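PDB 5TQB: assembly chaperone of ribosomal protein L4 (Acl4) from Chaetomium thermophilum, which probably binds newly made ribosomal protein L4 through its helical TPR scaffold and escorts it toward ribosome assembly. Local coordinates for residues 41-53 and 60-72. Sequence-based numbering, arbitrary orientation.
Sequences AGAALTLLGQIHV and AARNYYAAAVKVD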
loop_
_atom_site.group_PDB
_atom_site.type_symbol
_atom_site.label_atom_id
_atom_site.label_comp_id
_atom_site.label_asym_id
_atom_site.label_seq_id
_atom_site.Cartn_x
_atom_site.Cartn_y
_atom_site.Cartn_z
ATOM N N ALA B 41 4.312 -18.557 -25.044
ATOM C CA ALA B 41 3.552 -17.429 -25.581
ATOM C C ALA B 41 2.631 -16.816 -24.521
ATOM O O ALA B 41 2.589 -15.595 -24.358
ATOM C CB ALA B 41 2.753 -17.864 -26.798
ATOM N N GLY B 42 1.926 -17.664 -23.782
ATOM C CA GLY B 42 1.010 -17.197 -22.760
ATOM C C GLY B 42 1.696 -16.407 -21.665
ATOM O O GLY B 42 1.242 -15.326 -21.282
ATOM N N ALA B 43 2.791 -16.952 -21.153
ATOM C CA ALA B 43 3.548 -16.295 -20.097
ATOM C C ALA B 43 4.158 -14.997 -20.613
ATOM O O ALA B 43 4.208 -14.003 -19.898
ATOM C CB ALA B 43 4.635 -17.222 -19.577
ATOM N N ALA B 44 4.620 -15.015 -21.861
ATOM C CA ALA B 44 5.244 -13.840 -22.461
ATOM C C ALA B 44 4.239 -12.706 -22.656
ATOM O O ALA B 44 4.526 -11.544 -22.361
ATOM C CB ALA B 44 5.882 -14.204 -23.784
ATOM N N LEU B 45 3.063 -13.046 -23.168
ATOM C CA LEU B 45 2.017 -12.056 -23.375
ATOM C C LEU B 45 1.492 -11.549 -22.034
ATOM O O LEU B 45 1.182 -10.368 -21.884
ATOM C CB LEU B 45 0.893 -12.655 -24.218
ATOM C CG LEU B 45 1.301 -12.970 -25.658
ATOM C CD1 LEU B 45 0.333 -13.955 -26.306
ATOM C CD2 LEU B 45 1.392 -11.682 -26.464
ATOM N N THR B 46 1.407 -12.442 -21.054
ATOM C CA THR B 46 1.002 -12.053 -19.710
ATOM C C THR B 46 1.958 -10.998 -19.168
ATOM O O THR B 46 1.526 -9.968 -18.644
ATOM C CB THR B 46 0.986 -13.266 -18.764
ATOM O OG1 THR B 46 -0.051 -14.163 -19.166
ATOM C CG2 THR B 46 0.741 -12.851 -17.325
ATOM N N LEU B 47 3.258 -11.257 -19.312
ATOM C CA LEU B 47 4.283 -10.356 -18.803
ATOM C C LEU B 47 4.207 -9.001 -19.488
ATOM O O LEU B 47 4.275 -7.961 -18.839
ATOM C CB LEU B 47 5.670 -10.964 -19.004
ATOM C CG LEU B 47 6.855 -10.098 -18.585
ATOM C CD1 LEU B 47 6.774 -9.760 -17.113
ATOM C CD2 LEU B 47 8.163 -10.812 -18.896
ATOM N N LEU B 48 4.067 -9.018 -20.807
ATOM C CA LEU B 48 3.896 -7.786 -21.561
ATOM C C LEU B 48 2.637 -7.046 -21.102
ATOM O O LEU B 48 2.572 -5.817 -21.158
ATOM C CB LEU B 48 3.831 -8.089 -23.060
ATOM C CG LEU B 48 5.186 -8.259 -23.750
ATOM C CD1 LEU B 48 5.021 -8.941 -25.099
ATOM C CD2 LEU B 48 5.862 -6.915 -23.919
ATOM N N GLY B 49 1.648 -7.801 -20.631
ATOM C CA GLY B 49 0.426 -7.222 -20.107
ATOM C C GLY B 49 0.663 -6.500 -18.794
ATOM O O GLY B 49 0.243 -5.352 -18.633
ATOM N N GLN B 50 1.322 -7.182 -17.856
ATOM C CA GLN B 50 1.684 -6.598 -16.563
ATOM C C GLN B 50 2.488 -5.319 -16.755
ATOM O O GLN B 50 2.262 -4.324 -16.069
ATOM C CB GLN B 50 2.545 -7.563 -15.738
ATOM C CG GLN B 50 1.906 -8.898 -15.404
ATOM C CD GLN B 50 2.907 -9.904 -14.845
ATOM O OE1 GLN B 50 4.098 -9.622 -14.743
ATOM N NE2 GLN B 50 2.419 -11.085 -14.482
ATOM N N ILE B 51 3.435 -5.358 -17.684
ATOM C CA ILE B 51 4.351 -4.243 -17.886
ATOM C C ILE B 51 3.606 -3.005 -18.349
ATOM O O ILE B 51 3.840 -1.907 -17.849
ATOM C CB ILE B 51 5.454 -4.597 -18.906
ATOM C CG1 ILE B 51 6.391 -5.649 -18.313
ATOM C CG2 ILE B 51 6.264 -3.359 -19.293
ATOM C CD1 ILE B 51 7.284 -6.350 -19.343
ATOM N N HIS B 52 2.705 -3.185 -19.304
ATOM C CA HIS B 52 1.974 -2.059 -19.854
ATOM C C HIS B 52 0.890 -1.558 -18.899
ATOM O O HIS B 52 0.449 -0.416 -19.004
ATOM C CB HIS B 52 1.410 -2.421 -21.226
ATOM C CG HIS B 52 2.453 -2.449 -22.300
ATOM N ND1 HIS B 52 3.328 -3.502 -22.460
ATOM C CD2 HIS B 52 2.783 -1.537 -23.244
ATOM C CE1 HIS B 52 4.140 -3.245 -23.470
ATOM N NE2 HIS B 52 3.831 -2.060 -23.963
ATOM N N VAL B 53 0.477 -2.404 -17.960
ATOM C CA VAL B 53 -0.420 -1.968 -16.894
ATOM C C VAL B 53 0.345 -1.024 -15.987
ATOM O O VAL B 53 -0.138 0.050 -15.637
ATOM C CB VAL B 53 -0.954 -3.165 -16.067
ATOM C CG1 VAL B 53 -1.233 -2.774 -14.612
ATOM C CG2 VAL B 53 -2.203 -3.737 -16.710
ATOM N N ALA B 60 -2.887 -1.112 -24.519
ATOM C CA ALA B 60 -1.849 -2.064 -24.889
ATOM C C ALA B 60 -1.961 -3.279 -23.985
ATOM O O ALA B 60 -1.855 -4.420 -24.436
ATOM C CB ALA B 60 -0.473 -1.433 -24.761
ATOM N N ALA B 61 -2.192 -3.020 -22.703
ATOM C CA ALA B 61 -2.339 -4.083 -21.720
ATOM C C ALA B 61 -3.501 -5.015 -22.056
ATOM O O ALA B 61 -3.389 -6.231 -21.893
ATOM C CB ALA B 61 -2.522 -3.498 -20.344
ATOM N N ARG B 62 -4.611 -4.449 -22.530
ATOM C CA ARG B 62 -5.783 -5.252 -22.867
ATOM C C ARG B 62 -5.489 -6.178 -24.044
ATOM O O ARG B 62 -5.842 -7.360 -24.023
ATOM C CB ARG B 62 -6.989 -4.359 -23.186
ATOM C CG ARG B 62 -8.267 -5.139 -23.464
ATOM C CD ARG B 62 -9.459 -4.234 -23.805
ATOM N NE ARG B 62 -9.712 -3.218 -22.780
ATOM C CZ ARG B 62 -9.350 -1.940 -22.868
ATOM N NH1 ARG B 62 -8.712 -1.482 -23.941
ATOM N NH2 ARG B 62 -9.625 -1.106 -21.875
ATOM N N ASN B 63 -4.845 -5.638 -25.072
ATOM C CA ASN B 63 -4.513 -6.427 -26.254
ATOM C C ASN B 63 -3.560 -7.587 -25.937
ATOM O O ASN B 63 -3.708 -8.686 -26.476
ATOM C CB ASN B 63 -3.920 -5.522 -27.337
ATOM C CG ASN B 63 -4.898 -4.460 -27.810
ATOM O OD1 ASN B 63 -6.089 -4.727 -27.982
ATOM N ND2 ASN B 63 -4.400 -3.245 -28.015
ATOM N N TYR B 64 -2.598 -7.350 -25.051
ATOM C CA TYR B 64 -1.631 -8.380 -24.681
ATOM C C TYR B 64 -2.297 -9.475 -23.858
ATOM O O TYR B 64 -2.085 -10.665 -24.097
ATOM C CB TYR B 64 -0.466 -7.774 -23.894
ATOM C CG TYR B 64 0.571 -7.077 -24.752
ATOM C CD1 TYR B 64 1.235 -7.760 -25.761
ATOM C CD2 TYR B 64 0.904 -5.748 -24.535
ATOM C CE1 TYR B 64 2.182 -7.135 -26.540
ATOM C CE2 TYR B 64 1.854 -5.114 -25.310
ATOM C CZ TYR B 64 2.492 -5.817 -26.311
ATOM O OH TYR B 64 3.444 -5.203 -27.093
ATOM N N TYR B 65 -3.102 -9.063 -22.887
ATOM C CA TYR B 65 -3.815 -10.003 -22.037
ATOM C C TYR B 65 -4.833 -10.791 -22.863
ATOM O O TYR B 65 -5.049 -11.976 -22.617
ATOM C CB TYR B 65 -4.506 -9.262 -20.884
ATOM C CG TYR B 65 -3.614 -8.975 -19.691
ATOM C CD1 TYR B 65 -2.871 -9.986 -19.093
ATOM C CD2 TYR B 65 -3.515 -7.694 -19.161
ATOM C CE1 TYR B 65 -2.056 -9.729 -18.004
ATOM C CE2 TYR B 65 -2.702 -7.427 -18.068
ATOM C CZ TYR B 65 -1.977 -8.449 -17.494
ATOM O OH TYR B 65 -1.166 -8.192 -16.404
ATOM N N ALA B 66 -5.440 -10.137 -23.848
ATOM C CA ALA B 66 -6.393 -10.798 -24.740
ATOM C C ALA B 66 -5.703 -11.846 -25.614
ATOM O O ALA B 66 -6.227 -12.944 -25.822
ATOM C CB ALA B 66 -7.093 -9.769 -25.612
ATOM N N ALA B 67 -4.527 -11.501 -26.130
ATOM C CA ALA B 67 -3.759 -12.419 -26.963
ATOM C C ALA B 67 -3.300 -13.618 -26.141
ATOM O O ALA B 67 -3.221 -14.736 -26.645
ATOM C CB ALA B 67 -2.569 -11.706 -27.573
ATOM N N ALA B 68 -3.008 -13.382 -24.867
ATOM C CA ALA B 68 -2.602 -14.457 -23.973
ATOM C C ALA B 68 -3.736 -15.463 -23.796
ATOM O O ALA B 68 -3.501 -16.673 -23.725
ATOM C CB ALA B 68 -2.168 -13.892 -22.631
ATOM N N VAL B 69 -4.966 -14.962 -23.739
ATOM C CA VAL B 69 -6.131 -15.828 -23.597
ATOM C C VAL B 69 -6.312 -16.698 -24.836
ATOM O O VAL B 69 -6.578 -17.893 -24.730
ATOM C CB VAL B 69 -7.410 -15.006 -23.346
ATOM C CG1 VAL B 69 -8.659 -15.881 -23.436
ATOM C CG2 VAL B 69 -7.338 -14.341 -21.986
ATOM N N LYS B 70 -6.171 -16.093 -26.011
ATOM C CA LYS B 70 -6.344 -16.822 -27.258
ATOM C C LYS B 70 -5.335 -17.962 -27.376
ATOM O O LYS B 70 -5.587 -18.946 -28.064
ATOM C CB LYS B 70 -6.230 -15.874 -28.453
ATOM C CG LYS B 70 -7.426 -14.942 -28.599
ATOM C CD LYS B 70 -7.148 -13.801 -29.568
ATOM C CE LYS B 70 -8.247 -12.750 -29.514
ATOM N NZ LYS B 70 -7.810 -11.451 -30.097
ATOM N N VAL B 71 -4.203 -17.830 -26.689
ATOM C CA VAL B 71 -3.177 -18.872 -26.663
ATOM C C VAL B 71 -3.500 -19.967 -25.642
ATOM O O VAL B 71 -3.075 -21.106 -25.799
ATOM C CB VAL B 71 -1.793 -18.267 -26.332
ATOM C CG1 VAL B 71 -0.761 -19.350 -26.051
ATOM C CG2 VAL B 71 -1.320 -17.376 -27.468
ATOM N N ASP B 72 -4.250 -19.614 -24.597
ATOM C CA ASP B 72 -4.557 -20.538 -23.500
ATOM C C ASP B 72 -5.997 -20.322 -23.020
ATOM O O ASP B 72 -6.238 -19.861 -21.899
ATOM C CB ASP B 72 -3.558 -20.318 -22.351
ATOM C CG ASP B 72 -3.703 -21.338 -21.228
ATOM O OD1 ASP B 72 -4.120 -22.483 -21.498
ATOM O OD2 ASP B 72 -3.386 -20.987 -20.069
#
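Helices 41-53 and 60-71 form the antiparallel helical hairpin of a predicted tetratricopeptide repeat, their axes 7.7 Å apart at an angle of 163°. G49 and A61 bring the backbones close, CA to CA 4.5 Å, and two tyrosines of the second helix straddle this point. The Y64 ring lies with one face under L48, whose CB stands 3.8 Å from the ring centroid, while L45 CD2 meets its edge. H52 leans obliquely against the same ring, CE1 3.5 Å from Y64 CE2, and a hydrogen bond from ND1 to L48 O (2.8 Å), which lies near the plane of the imidazole, fixes its rotation. Replacing Y64 with an alanine would probably open a gap beneath L48 and H52 and leave R28 of helix 20-32 without its hydroxyl partner. With CG anti to its carbonyl carbon (chi1 -84°), Y65 slides its ring over G49 CA, 3.9 Å from the centroid, and V53 CG2 reaches the ring edge. Farther along, L45 plugs a hole lined by Y64, A67, A68 and V71. Helix 86-94 backs the Y65 side, where W90 stacks on that ring and E86 hydrogen-bonds Y65 OH through one carboxylate oxygen and Q50 NE2 through the other; helices 4-16 and 20-32 pack against 41-53.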